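Local coordinates for protein laccase (Botrytis aclada, PDB 3SQR) that oxidises hydroquinone-type phenols at its copper centres while reducing dioxygen to water, and probably takes part in lignin breakdown, at residues L173-G178 with H527-A532; G178-L183 with F201-A206; N400-T405 with T457-W462. All blocks are in the same frame, centred on the assembly; numbering follows the deposited sequence.

The three contacts lie beside or near the copper centres of a three-domain multicopper oxidase. Contact 1 joins the loop between strands 163-169 and 180-186 of the first cupredoxin domain to the start of helix 529-533 in the third. Contact 2 shares Gly178 with it, their centres about 10 Å apart, and sets strand 180-186 against strand 195-205 of the second domain. Contact 3 lies within the third domain, nearer the surface, its centre about 16 Å from that of contact 1 and about 24 Å from that of contact 2. Along the chain, contacts 2 and 3 follow one another inside the long loop closed by contact 1, which therefore brings the first and last domains together near the metals.

Contact 1: residues L173-G178 with H527-A532; sequences LQYGDG and HIAWHA. With CU (copper (II) ion), chain D; CU (copper (II) ion), chain F.
Leu173 drives the two methyls of its fork into the first turn of helix 529-533. Leu173 CD2 packs 3.7 Å from Ala529 CB. On the benzo side of the indole, Leu173 CD1 lies 3.6 Å from Trp530 CZ3, the two side chains crossing at about a right angle. With CG anti to the carbonyl carbon (chi1 -60°), the fork spans both residues, and this apolar corner is the close-packed half of the contact. Beside it Tyr175 reaches across to the residues just ahead of the helix. Tyr175 OH lies 3.0 Å from His527 O, within hydrogen-bonding distance, though its one proton has another acceptor within reach and the choice is not settled. The same hydroxyl oxygen of Tyr175 sits near the plane of the imidazole, at the edge, 3.4 Å from His527 ND1. The two rings are steeply inclined, with planes at 70°.

His527 closes the His-Cys-His motif of multicopper oxidases, and a short helix carrying His531 follows. His527 NE2 binds a copper at 2.1 Å together with His126 and His168, consistent with a type 3 site, so Tyr175 lies in the second shell of that metal. His531 ND1 binds a second, separate copper at 2.0 Å with Cys526 and His463, consistent with the type 1 site.

The far side of the 3-10 turn makes no contact with 527-532, yet it is buried and has no solvent side. There Gln174 is held by Ser169, Thr121 and Asn119, and Asp177 by a salt bridge to Arg86 and a hydrogen bond with Ser209.

Contact 2: residues G178-L183 with F201-A206; sequences GLFGPL and FLQDWA
Phe180 presents its edge to the face of Phe201 in a T-shaped pair, with ring centroids 5.0 Å apart and planes at 65°. Phe180 CE1 leads the approach, standing 3.6 Å above the Phe201 plane and over its centre. The rim of the Phe201 ring is met by Pro182: the backbone nitrogen of Pro182 lies in the ring plane, 3.6 Å from Phe201 CZ, and Pro182 CB is 3.8 Å from the same carbon. The benzyl group of Phe201 is thus covered on one face by a ring edge and bounded at its tip by the proline. At the next rim atom of Phe180, CZ, Gln203 OE1 comes to the ring edge, near its plane and 3.4 Å away, where the carbonyl oxygen faces the weakly positive rim of the aromatic.

Beyond this first shell, the amide of Gln203 also makes a weak hydrogen bond from NE2 to Asp204 O (3.3 Å). The Gln203 chain leaves the backbone with CG between N and the carbonyl carbon (chi1 62°) and then runs extended, which carries the amide up to the phenyl ring. Trp205 closes the end of the contact by setting its edge 4.2 Å, measured from CZ3, from Gly178 N, and its indole also makes a cation-pi interaction with Arg86. The carboxylate of Asp204 accepts backbone N-H groups of Ile272 and Asp273.

No hydrogen bond joins the two segments. The axes of strands 180-183 and 201-205 approach to 10.2 Å, their directions at 160°, nearly antiparallel, as members of two sheets facing each other across the boundary of the first and second cupredoxin domains. Phe180 also rests on Trp166 and His168 of strand 163-169, whereas Gln203 and Trp205 lean on Leu229 of strand 227-230.

Contact 3: residues N400-T405 with T457-W462; sequences NYFTWT and TGFGIW
Trp404 and Phe459 meet rim to rim with their planes almost perpendicular, at 86°, and neither ring lies over the face of the other. The closest approach is from Trp404 CZ3 to Phe459 CD2, at 3.7 Å. The contact belongs to the third cupredoxin domain, where the outermost strand 402-406 packs on the loop joining strands 448-455 and 463-467, near the surface and beside the copper bound by His463, Cys526 and His531. Thr457 comes in at the edge of the same indole, its CG2 in the ring plane and 3.6 Å from Trp404 CZ3. The Ile461 side chain crosses that of Trp404 at about a right angle, Ile461 CD1 lying 4.1 Å from Trp404 CH2. Phe402, two residues before Trp404 on the strand, is swung with CG anti to its amide nitrogen (chi1 -174°). Its CE1 then sits over one face of the indole, offset toward the rim, and Phe402 CZ lies 3.9 Å from Phe459 CE2.

Inward, the indole also meets the rings of His531 and His463, edge-to-face with the latter, so Trp404 bridges the surface loop and two copper ligands. The loop itself is shaped by an ST turn: Thr457 OG1, also bonded to Asp455, accepts the backbone N-H of Phe459 at 3.1 Å and almost straight, at 171°. Within the same turn Thr457 O stands 3.6 Å above the plane of the Phe459 ring, over its centre.

Contact 1: residues L173-G178 with H527-A532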
ATOM      1  N   LEU A 173      -4.615  11.509   6.335  1.00 25.87           N
ATOM      2  CA  LEU A 173      -5.366  10.247   6.503  1.00 25.84           C
ATOM      3  C   LEU A 173      -6.377   9.979   5.421  1.00 25.13           C
ATOM      4  O   LEU A 173      -7.218   9.110   5.577  1.00 24.39           O
ATOM      5  CB  LEU A 173      -6.120  10.278   7.853  1.00 26.80           C
ATOM      6  CG  LEU A 173      -5.277  10.429   9.105  1.00 25.82           C
ATOM      7  CD1 LEU A 173      -6.218  10.795  10.312  1.00 26.95           C
ATOM      8  CD2 LEU A 173      -4.569   9.133   9.389  1.00 23.91           C
ATOM      9  N   GLN A 174      -6.285  10.696   4.308  1.00 24.83           N
ATOM     10  CA  GLN A 174      -7.387  10.679   3.329  1.00 23.83           C
ATOM     11  C   GLN A 174      -7.718   9.317   2.816  1.00 22.27           C
ATOM     12  O   GLN A 174      -8.849   9.058   2.539  1.00 22.71           O
ATOM     13  CB  GLN A 174      -7.100  11.548   2.138  1.00 23.84           C
ATOM     14  CG  GLN A 174      -7.137  13.033   2.482  1.00 25.50           C
ATOM     15  CD  GLN A 174      -6.778  13.950   1.308  1.00 26.44           C
ATOM     16  OE1 GLN A 174      -6.056  13.577   0.403  1.00 24.30           O
ATOM     17  NE2 GLN A 174      -7.250  15.228   1.360  1.00 25.02           N
ATOM     18  N   TYR A 175      -6.734   8.447   2.650  1.00 22.92           N
ATOM     19  CA  TYR A 175      -7.129   7.138   2.084  1.00 22.16           C
ATOM     20  C   TYR A 175      -7.992   6.351   3.044  1.00 21.42           C
ATOM     21  O   TYR A 175      -8.716   5.401   2.632  1.00 22.12           O
ATOM     22  CB  TYR A 175      -5.945   6.307   1.518  1.00 23.11           C
ATOM     23  CG  TYR A 175      -5.183   5.462   2.516  1.00 23.37           C
ATOM     24  CD1 TYR A 175      -5.657   4.258   2.899  1.00 24.24           C
ATOM     25  CD2 TYR A 175      -4.020   5.903   3.098  1.00 31.66           C
ATOM     26  CE1 TYR A 175      -5.025   3.466   3.783  1.00 27.31           C
ATOM     27  CE2 TYR A 175      -3.340   5.081   4.040  1.00 31.11           C
ATOM     28  CZ  TYR A 175      -3.849   3.872   4.350  1.00 30.73           C
ATOM     29  OH  TYR A 175      -3.267   2.997   5.261  1.00 36.12           O
ATOM     30  N   GLY A 176      -7.985   6.734   4.319  1.00 22.45           N
ATOM     31  CA  GLY A 176      -8.897   6.165   5.299  1.00 23.59           C
ATOM     32  C   GLY A 176     -10.355   6.463   5.077  1.00 24.62           C
ATOM     33  O   GLY A 176     -11.241   5.744   5.584  1.00 25.51           O
ATOM     34  N   ASP A 177     -10.596   7.537   4.339  1.00 25.61           N
ATOM     35  CA  ASP A 177     -11.951   7.962   4.038  1.00 23.73           C
ATOM     36  C   ASP A 177     -12.362   7.506   2.633  1.00 24.61           C
ATOM     37  O   ASP A 177     -13.360   7.958   2.098  1.00 24.05           O
ATOM     38  CB  ASP A 177     -12.088   9.451   4.194  1.00 24.03           C
ATOM     39  CG  ASP A 177     -12.368   9.888   5.647  1.00 21.05           C
ATOM     40  OD1 ASP A 177     -12.543   9.012   6.542  1.00 25.76           O
ATOM     41  OD2 ASP A 177     -12.509  11.146   5.833  1.00 27.84           O
ATOM     42  N   GLY A 178     -11.585   6.614   2.050  1.00 24.14           N
ATOM     43  CA  GLY A 178     -11.934   5.961   0.790  1.00 22.80           C
ATOM     44  C   GLY A 178     -11.126   6.380  -0.427  1.00 22.50           C
ATOM     45  O   GLY A 178     -11.459   5.932  -1.533  1.00 22.12           O
ATOM     46  N   HIS A 527       2.801   1.993   7.272  1.00 20.47           N
ATOM     47  CA  HIS A 527       1.606   2.210   6.475  1.00 21.65           C
ATOM     48  C   HIS A 527       0.339   2.159   7.321  1.00 23.27           C
ATOM     49  O   HIS A 527      -0.793   2.321   6.782  1.00 24.27           O
ATOM     50  CB  HIS A 527       1.497   1.154   5.330  1.00 21.97           C
ATOM     51  CG  HIS A 527       0.978   1.712   4.034  1.00 23.06           C
ATOM     52  ND1 HIS A 527      -0.264   2.274   3.937  1.00 21.48           N
ATOM     53  CD2 HIS A 527       1.521   1.765   2.779  1.00 23.26           C
ATOM     54  CE1 HIS A 527      -0.467   2.668   2.690  1.00 25.15           C
ATOM     55  NE2 HIS A 527       0.605   2.394   1.963  1.00 24.03           N
ATOM     56  N   ILE A 528       0.477   1.973   8.637  1.00 22.63           N
ATOM     57  CA  ILE A 528      -0.666   2.159   9.533  1.00 21.03           C
ATOM     58  C   ILE A 528      -0.883   3.683   9.539  1.00 21.37           C
ATOM     59  O   ILE A 528       0.031   4.441   9.897  1.00 22.54           O
ATOM     60  CB  ILE A 528      -0.397   1.618  10.931  1.00 19.33           C
ATOM     61  CG1 ILE A 528      -0.281   0.095  10.936  1.00 22.35           C
ATOM     62  CG2 ILE A 528      -1.541   2.121  11.908  1.00 22.32           C
ATOM     63  CD1 ILE A 528       0.275  -0.520  12.266  1.00 22.74           C
ATOM     64  N   ALA A 529      -2.025   4.134   9.037  1.00 21.37           N
ATOM     65  CA  ALA A 529      -2.199   5.515   8.747  1.00 22.75           C
ATOM     66  C   ALA A 529      -1.993   6.371   9.984  1.00 22.66           C
ATOM     67  O   ALA A 529      -1.380   7.421   9.880  1.00 21.90           O
ATOM     68  CB  ALA A 529      -3.612   5.798   8.092  1.00 23.61           C
ATOM     69  N   TRP A 530      -2.495   5.912  11.134  1.00 22.25           N
ATOM     70  CA  TRP A 530      -2.234   6.645  12.366  1.00 23.67           C
ATOM     71  C   TRP A 530      -0.758   6.810  12.626  1.00 23.24           C
ATOM     72  O   TRP A 530      -0.365   7.919  13.021  1.00 23.10           O
ATOM     73  CB  TRP A 530      -2.884   5.998  13.566  1.00 23.89           C
ATOM     74  CG  TRP A 530      -4.317   5.606  13.386  1.00 22.60           C
ATOM     75  CD1 TRP A 530      -4.828   4.374  13.479  1.00 25.85           C
ATOM     76  CD2 TRP A 530      -5.423   6.488  13.152  1.00 23.47           C
ATOM     77  NE1 TRP A 530      -6.184   4.406  13.326  1.00 27.22           N
ATOM     78  CE2 TRP A 530      -6.565   5.708  13.156  1.00 25.71           C
ATOM     79  CE3 TRP A 530      -5.549   7.883  13.067  1.00 26.08           C
ATOM     80  CZ2 TRP A 530      -7.839   6.254  12.996  1.00 27.00           C
ATOM     81  CZ3 TRP A 530      -6.785   8.418  12.898  1.00 28.28           C
ATOM     82  CH2 TRP A 530      -7.912   7.588  12.855  1.00 23.08           C
ATOM     83  N   HIS A 531       0.028   5.755  12.391  1.00 23.55           N
ATOM     84  CA  HIS A 531       1.466   5.777  12.702  1.00 24.19           C
ATOM     85  C   HIS A 531       2.202   6.676  11.737  1.00 24.17           C
ATOM     86  O   HIS A 531       3.043   7.476  12.149  1.00 26.23           O
ATOM     87  CB  HIS A 531       2.040   4.365  12.690  1.00 24.59           C
ATOM     88  CG  HIS A 531       1.466   3.491  13.767  1.00 24.05           C
ATOM     89  ND1 HIS A 531       1.863   2.204  13.975  1.00 23.18           N
ATOM     90  CD2 HIS A 531       0.486   3.728  14.679  1.00 23.53           C
ATOM     91  CE1 HIS A 531       1.184   1.688  14.984  1.00 24.49           C
ATOM     92  NE2 HIS A 531       0.354   2.610  15.444  1.00 23.56           N
ATOM     93  N   ALA A 532       1.833   6.621  10.469  1.00 24.29           N
ATOM     94  CA  ALA A 532       2.367   7.565   9.501  1.00 23.05           C
ATOM     95  C   ALA A 532       2.101   8.988   9.904  1.00 23.41           C
ATOM     96  O   ALA A 532       2.989   9.839   9.888  1.00 22.46           O
ATOM     97  CB  ALA A 532       1.785   7.261   8.048  1.00 24.14           C
TER
HETATM   98 CU    CU D 544       3.231   1.362  12.744  1.00 25.39          CU
HETATM   99 CU    CU F 546       0.650   2.847  -0.080  0.80 27.45          CU

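Contact 2: residues G178-L183 with F201-A206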
ATOM      1  N   GLY A 178     -11.585   6.614   2.050  1.00 24.14           N
ATOM      2  CA  GLY A 178     -11.934   5.961   0.790  1.00 22.80           C
ATOM      3  C   GLY A 178     -11.126   6.380  -0.427  1.00 22.50           C
ATOM      4  O   GLY A 178     -11.459   5.932  -1.533  1.00 22.12           O
ATOM      5  N   LEU A 179     -10.098   7.238  -0.244  1.00 22.52           N
ATOM      6  CA  LEU A 179      -9.352   7.853  -1.328  1.00 20.15           C
ATOM      7  C   LEU A 179      -8.227   6.913  -1.868  1.00 21.54           C
ATOM      8  O   LEU A 179      -7.020   7.131  -1.685  1.00 21.00           O
ATOM      9  CB  LEU A 179      -8.839   9.234  -0.952  1.00 22.54           C
ATOM     10  CG  LEU A 179      -8.448  10.128  -2.097  1.00 18.67           C
ATOM     11  CD1 LEU A 179      -9.525  10.236  -3.233  1.00 18.39           C
ATOM     12  CD2 LEU A 179      -8.179  11.582  -1.529  1.00 19.68           C
ATOM     13  N   PHE A 180      -8.682   5.829  -2.452  1.00 20.70           N
ATOM     14  CA  PHE A 180      -7.801   4.804  -3.048  1.00 21.21           C
ATOM     15  C   PHE A 180      -8.519   4.063  -4.170  1.00 22.63           C
ATOM     16  O   PHE A 180      -9.730   4.107  -4.251  1.00 21.79           O
ATOM     17  CB  PHE A 180      -7.358   3.789  -1.967  1.00 21.34           C
ATOM     18  CG  PHE A 180      -8.465   2.935  -1.444  1.00 21.36           C
ATOM     19  CD1 PHE A 180      -8.794   1.740  -2.084  1.00 22.03           C
ATOM     20  CD2 PHE A 180      -9.197   3.298  -0.345  1.00 24.18           C
ATOM     21  CE1 PHE A 180      -9.844   0.924  -1.644  1.00 23.58           C
ATOM     22  CE2 PHE A 180     -10.228   2.447   0.130  1.00 23.63           C
ATOM     23  CZ  PHE A 180     -10.569   1.302  -0.538  1.00 23.90           C
ATOM     24  N   GLY A 181      -7.773   3.401  -5.020  1.00 21.01           N
ATOM     25  CA  GLY A 181      -8.336   2.601  -6.105  1.00 21.90           C
ATOM     26  C   GLY A 181      -7.314   1.602  -6.544  1.00 20.55           C
ATOM     27  O   GLY A 181      -6.148   1.636  -6.072  1.00 21.31           O
ATOM     28  N   PRO A 182      -7.735   0.650  -7.383  1.00 19.55           N
ATOM     29  CA  PRO A 182      -6.821  -0.373  -7.830  1.00 19.18           C
ATOM     30  C   PRO A 182      -5.999   0.112  -9.021  1.00 17.74           C
ATOM     31  O   PRO A 182      -6.506   0.816  -9.887  1.00 18.97           O
ATOM     32  CB  PRO A 182      -7.753  -1.501  -8.246  1.00 18.61           C
ATOM     33  CG  PRO A 182      -9.023  -0.849  -8.684  1.00 20.77           C
ATOM     34  CD  PRO A 182      -9.102   0.470  -7.883  1.00 19.28           C
ATOM     35  N   LEU A 183      -4.733  -0.312  -9.078  1.00 19.05           N
ATOM     36  CA  LEU A 183      -3.900  -0.098 -10.215  1.00 19.74           C
ATOM     37  C   LEU A 183      -3.335  -1.447 -10.627  1.00 19.28           C
ATOM     38  O   LEU A 183      -2.533  -2.011  -9.888  1.00 19.81           O
ATOM     39  CB  LEU A 183      -2.773   0.843  -9.806  1.00 20.36           C
ATOM     40  CG  LEU A 183      -1.635   1.102 -10.806  1.00 24.08           C
ATOM     41  CD1 LEU A 183      -2.025   1.480 -12.180  1.00 27.84           C
ATOM     42  CD2 LEU A 183      -0.750   2.276 -10.195  1.00 25.26           C
ATOM     43  N   PHE A 201     -10.225  -5.741  -2.168  1.00 21.67           N
ATOM     44  CA  PHE A 201      -9.757  -4.910  -1.109  1.00 21.49           C
ATOM     45  C   PHE A 201     -10.213  -5.400   0.245  1.00 22.57           C
ATOM     46  O   PHE A 201     -11.329  -5.861   0.410  1.00 23.88           O
ATOM     47  CB  PHE A 201     -10.221  -3.473  -1.291  1.00 19.94           C
ATOM     48  CG  PHE A 201      -9.563  -2.780  -2.453  1.00 21.36           C
ATOM     49  CD1 PHE A 201      -8.247  -2.354  -2.339  1.00 22.08           C
ATOM     50  CD2 PHE A 201     -10.239  -2.554  -3.638  1.00 22.20           C
ATOM     51  CE1 PHE A 201      -7.638  -1.731  -3.369  1.00 22.09           C
ATOM     52  CE2 PHE A 201      -9.636  -1.888  -4.678  1.00 23.94           C
ATOM     53  CZ  PHE A 201      -8.342  -1.462  -4.537  1.00 23.83           C
ATOM     54  N   LEU A 202      -9.303  -5.385   1.191  1.00 21.29           N
ATOM     55  CA  LEU A 202      -9.604  -5.751   2.576  1.00 22.13           C
ATOM     56  C   LEU A 202      -9.305  -4.511   3.414  1.00 21.78           C
ATOM     57  O   LEU A 202      -8.223  -3.949   3.323  1.00 21.04           O
ATOM     58  CB  LEU A 202      -8.768  -6.952   2.989  1.00 22.26           C
ATOM     59  CG  LEU A 202      -8.853  -8.219   2.180  1.00 23.97           C
ATOM     60  CD1 LEU A 202      -7.698  -9.161   2.580  1.00 22.70           C
ATOM     61  CD2 LEU A 202     -10.254  -8.833   2.339  1.00 22.95           C
ATOM     62  N   GLN A 203     -10.248  -4.049   4.216  1.00 22.79           N
ATOM     63  CA  GLN A 203     -10.019  -2.872   5.035  1.00 22.13           C
ATOM     64  C   GLN A 203     -10.939  -2.858   6.238  1.00 24.04           C
ATOM     65  O   GLN A 203     -11.963  -3.521   6.284  1.00 23.64           O
ATOM     66  CB  GLN A 203     -10.251  -1.603   4.231  1.00 23.42           C
ATOM     67  CG  GLN A 203     -11.677  -1.500   3.730  1.00 23.12           C
ATOM     68  CD  GLN A 203     -11.924  -0.369   2.779  1.00 24.73           C
ATOM     69  OE1 GLN A 203     -12.284  -0.575   1.644  1.00 25.15           O
ATOM     70  NE2 GLN A 203     -11.839   0.858   3.284  1.00 23.48           N
ATOM     71  N   ASP A 204     -10.510  -2.087   7.215  1.00 22.84           N
ATOM     72  CA  ASP A 204     -11.379  -1.578   8.265  1.00 22.98           C
ATOM     73  C   ASP A 204     -12.258  -0.518   7.609  1.00 23.44           C
ATOM     74  O   ASP A 204     -12.001  -0.089   6.470  1.00 22.44           O
ATOM     75  CB  ASP A 204     -10.586  -1.011   9.473  1.00 22.93           C
ATOM     76  CG  ASP A 204      -9.385  -0.172   9.086  1.00 25.59           C
ATOM     77  OD1 ASP A 204      -9.360   0.407   7.967  1.00 23.66           O
ATOM     78  OD2 ASP A 204      -8.453  -0.084   9.922  1.00 26.07           O
ATOM     79  N   TRP A 205     -13.279  -0.081   8.322  1.00 24.08           N
ATOM     80  CA  TRP A 205     -14.113   0.979   7.796  1.00 24.84           C
ATOM     81  C   TRP A 205     -14.840   1.659   8.912  1.00 24.45           C
ATOM     82  O   TRP A 205     -15.613   0.996   9.637  1.00 24.83           O
ATOM     83  CB  TRP A 205     -15.133   0.396   6.825  1.00 25.83           C
ATOM     84  CG  TRP A 205     -15.953   1.430   6.191  1.00 24.28           C
ATOM     85  CD1 TRP A 205     -17.306   1.601   6.324  1.00 26.69           C
ATOM     86  CD2 TRP A 205     -15.511   2.448   5.295  1.00 26.04           C
ATOM     87  NE1 TRP A 205     -17.717   2.695   5.595  1.00 24.72           N
ATOM     88  CE2 TRP A 205     -16.645   3.240   4.950  1.00 25.00           C
ATOM     89  CE3 TRP A 205     -14.277   2.807   4.768  1.00 26.58           C
ATOM     90  CZ2 TRP A 205     -16.554   4.320   4.107  1.00 24.18           C
ATOM     91  CZ3 TRP A 205     -14.187   3.901   3.941  1.00 26.27           C
ATOM     92  CH2 TRP A 205     -15.341   4.638   3.595  1.00 25.97           C
ATOM     93  N   ALA A 206     -14.572   2.955   9.077  1.00 23.83           N
ATOM     94  CA  ALA A 206     -15.214   3.722  10.121  1.00 24.22           C
ATOM     95  C   ALA A 206     -16.624   4.103   9.664  1.00 26.30           C
ATOM     96  O   ALA A 206     -16.893   4.095   8.460  1.00 24.11           O
ATOM     97  CB  ALA A 206     -14.419   4.980  10.419  1.00 23.19           C
TER

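Contact 3: residues N400-T405 with T457-W462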
ATOM      1  N   ASN A 400       2.839  17.304  21.551  1.00 42.19           N
ATOM      2  CA  ASN A 400       1.459  17.694  21.598  1.00 41.90           C
ATOM      3  C   ASN A 400       0.554  16.469  21.653  1.00 39.71           C
ATOM      4  O   ASN A 400      -0.609  16.556  22.063  1.00 39.61           O
ATOM      5  CB  ASN A 400       1.128  18.538  20.369  1.00 42.80           C
ATOM      6  CG  ASN A 400       1.917  19.832  20.333  1.00 47.47           C
ATOM      7  OD1 ASN A 400       2.446  20.291  21.356  0.50 48.34           O
ATOM      8  ND2 ASN A 400       1.993  20.442  19.147  1.00 52.77           N
ATOM      9  N   TYR A 401       1.077  15.336  21.188  1.00 36.22           N
ATOM     10  CA  TYR A 401       0.267  14.125  21.106  1.00 34.03           C
ATOM     11  C   TYR A 401       1.290  13.025  20.898  1.00 32.20           C
ATOM     12  O   TYR A 401       2.479  13.323  20.902  1.00 30.41           O
ATOM     13  CB  TYR A 401      -0.753  14.239  19.986  1.00 35.01           C
ATOM     14  CG  TYR A 401      -0.191  14.633  18.627  1.00 35.06           C
ATOM     15  CD1 TYR A 401       0.408  13.681  17.797  1.00 34.27           C
ATOM     16  CD2 TYR A 401      -0.242  15.972  18.175  1.00 34.74           C
ATOM     17  CE1 TYR A 401       0.938  14.028  16.569  1.00 32.56           C
ATOM     18  CE2 TYR A 401       0.255  16.329  16.938  1.00 36.17           C
ATOM     19  CZ  TYR A 401       0.860  15.335  16.130  1.00 34.25           C
ATOM     20  OH  TYR A 401       1.381  15.691  14.914  1.00 34.34           O
ATOM     21  N   PHE A 402       0.831  11.784  20.806  1.00 30.85           N
ATOM     22  CA  PHE A 402       1.696  10.615  20.716  1.00 29.35           C
ATOM     23  C   PHE A 402       2.397  10.663  19.368  1.00 28.84           C
ATOM     24  O   PHE A 402       1.752  10.777  18.347  1.00 28.58           O
ATOM     25  CB  PHE A 402       0.864   9.347  20.783  1.00 31.11           C
ATOM     26  CG  PHE A 402       1.649   8.101  20.840  1.00 31.24           C
ATOM     27  CD1 PHE A 402       2.114   7.491  19.672  1.00 34.19           C
ATOM     28  CD2 PHE A 402       1.889   7.481  22.050  1.00 34.93           C
ATOM     29  CE1 PHE A 402       2.836   6.321  19.727  1.00 35.70           C
ATOM     30  CE2 PHE A 402       2.608   6.304  22.107  1.00 36.72           C
ATOM     31  CZ  PHE A 402       3.093   5.732  20.924  1.00 36.44           C
ATOM     32  N   THR A 403       3.707  10.553  19.389  1.00 28.85           N
ATOM     33  CA  THR A 403       4.497  10.553  18.177  1.00 28.48           C
ATOM     34  C   THR A 403       5.415   9.349  18.217  1.00 29.02           C
ATOM     35  O   THR A 403       5.865   8.945  19.285  1.00 29.52           O
ATOM     36  CB  THR A 403       5.369  11.786  18.001  1.00 29.33           C
ATOM     37  OG1 THR A 403       6.365  11.837  19.039  1.00 30.81           O
ATOM     38  CG2 THR A 403       4.569  13.065  18.019  1.00 28.97           C
ATOM     39  N   TRP A 404       5.700   8.808  17.034  1.00 27.07           N
ATOM     40  CA  TRP A 404       6.767   7.833  16.833  1.00 26.32           C
ATOM     41  C   TRP A 404       8.040   8.575  16.435  1.00 25.34           C
ATOM     42  O   TRP A 404       7.969   9.579  15.700  1.00 26.16           O
ATOM     43  CB  TRP A 404       6.397   6.828  15.722  1.00 26.84           C
ATOM     44  CG  TRP A 404       5.123   6.117  15.952  1.00 27.70           C
ATOM     45  CD1 TRP A 404       3.914   6.493  15.496  1.00 27.84           C
ATOM     46  CD2 TRP A 404       4.903   4.971  16.787  1.00 27.08           C
ATOM     47  NE1 TRP A 404       2.955   5.619  15.933  1.00 27.99           N
ATOM     48  CE2 TRP A 404       3.523   4.677  16.732  1.00 27.55           C
ATOM     49  CE3 TRP A 404       5.737   4.176  17.590  1.00 28.17           C
ATOM     50  CZ2 TRP A 404       2.948   3.648  17.435  1.00 27.71           C
ATOM     51  CZ3 TRP A 404       5.152   3.120  18.280  1.00 30.51           C
ATOM     52  CH2 TRP A 404       3.773   2.867  18.200  1.00 31.59           C
ATOM     53  N   THR A 405       9.198   8.028  16.805  1.00 26.79           N
ATOM     54  CA  THR A 405      10.432   8.623  16.441  1.00 27.37           C
ATOM     55  C   THR A 405      11.332   7.591  15.806  1.00 26.91           C
ATOM     56  O   THR A 405      11.250   6.415  16.069  1.00 24.72           O
ATOM     57  CB  THR A 405      11.146   9.244  17.687  1.00 27.97           C
ATOM     58  OG1 THR A 405      11.387   8.166  18.598  1.00 27.74           O
ATOM     59  CG2 THR A 405      10.272  10.363  18.351  1.00 26.90           C
ATOM     60  N   THR A 457      10.381   0.283  20.665  1.00 26.14           N
ATOM     61  CA  THR A 457       9.248   0.952  21.295  1.00 25.96           C
ATOM     62  C   THR A 457       8.741   0.196  22.500  1.00 27.55           C
ATOM     63  O   THR A 457       8.019   0.768  23.325  1.00 29.19           O
ATOM     64  CB  THR A 457       8.017   1.120  20.358  1.00 24.40           C
ATOM     65  OG1 THR A 457       7.516  -0.179  20.048  1.00 24.90           O
ATOM     66  CG2 THR A 457       8.412   1.881  19.110  1.00 26.04           C
ATOM     67  N   GLY A 458       9.016  -1.105  22.531  1.00 28.95           N
ATOM     68  CA  GLY A 458       8.477  -1.956  23.566  1.00 29.75           C
ATOM     69  C   GLY A 458       7.073  -2.439  23.345  1.00 30.74           C
ATOM     70  O   GLY A 458       6.589  -3.265  24.102  1.00 30.25           O
ATOM     71  N   PHE A 459       6.388  -1.962  22.298  1.00 29.57           N
ATOM     72  CA  PHE A 459       4.962  -2.262  22.150  1.00 29.06           C
ATOM     73  C   PHE A 459       4.730  -3.541  21.374  1.00 28.51           C
ATOM     74  O   PHE A 459       3.646  -4.107  21.382  1.00 29.15           O
ATOM     75  CB  PHE A 459       4.270  -1.116  21.449  1.00 28.44           C
ATOM     76  CG  PHE A 459       4.374   0.175  22.160  1.00 28.02           C
ATOM     77  CD1 PHE A 459       4.029   0.310  23.494  1.00 28.22           C
ATOM     78  CD2 PHE A 459       4.824   1.301  21.478  1.00 31.10           C
ATOM     79  CE1 PHE A 459       4.113   1.549  24.136  1.00 28.55           C
ATOM     80  CE2 PHE A 459       4.926   2.528  22.132  1.00 30.46           C
ATOM     81  CZ  PHE A 459       4.567   2.648  23.447  1.00 29.03           C
ATOM     82  N   GLY A 460       5.758  -4.028  20.677  1.00 27.79           N
ATOM     83  CA  GLY A 460       5.587  -5.265  20.001  1.00 28.34           C
ATOM     84  C   GLY A 460       4.524  -5.234  18.876  1.00 28.98           C
ATOM     85  O   GLY A 460       3.995  -6.283  18.510  1.00 30.26           O
ATOM     86  N   ILE A 461       4.299  -4.058  18.288  1.00 27.68           N
ATOM     87  CA  ILE A 461       3.413  -3.940  17.109  1.00 26.62           C
ATOM     88  C   ILE A 461       4.173  -4.353  15.835  1.00 25.55           C
ATOM     89  O   ILE A 461       5.332  -4.006  15.697  1.00 26.07           O
ATOM     90  CB  ILE A 461       2.878  -2.532  16.933  1.00 26.96           C
ATOM     91  CG1 ILE A 461       1.878  -2.153  18.080  1.00 27.03           C
ATOM     92  CG2 ILE A 461       2.145  -2.464  15.544  1.00 25.15           C
ATOM     93  CD1 ILE A 461       1.733  -0.647  18.347  1.00 25.81           C
ATOM     94  N   TRP A 462       3.539  -5.098  14.929  1.00 25.30           N
ATOM     95  CA  TRP A 462       4.182  -5.427  13.627  1.00 24.77           C
ATOM     96  C   TRP A 462       3.833  -4.356  12.577  1.00 26.01           C
ATOM     97  O   TRP A 462       2.680  -4.317  12.095  1.00 25.47           O
ATOM     98  CB  TRP A 462       3.712  -6.811  13.147  1.00 25.19           C
ATOM     99  CG  TRP A 462       4.281  -7.914  13.942  1.00 27.18           C
ATOM    100  CD1 TRP A 462       4.093  -8.142  15.269  1.00 30.22           C
ATOM    101  CD2 TRP A 462       5.144  -8.963  13.470  1.00 30.25           C
ATOM    102  NE1 TRP A 462       4.748  -9.289  15.650  1.00 32.58           N
ATOM    103  CE2 TRP A 462       5.429  -9.792  14.572  1.00 27.85           C
ATOM    104  CE3 TRP A 462       5.690  -9.275  12.228  1.00 29.08           C
ATOM    105  CZ2 TRP A 462       6.248 -10.916  14.474  1.00 30.66           C
ATOM    106  CZ3 TRP A 462       6.523 -10.418  12.122  1.00 32.08           C
ATOM    107  CH2 TRP A 462       6.782 -11.213  13.242  1.00 30.44           C
TER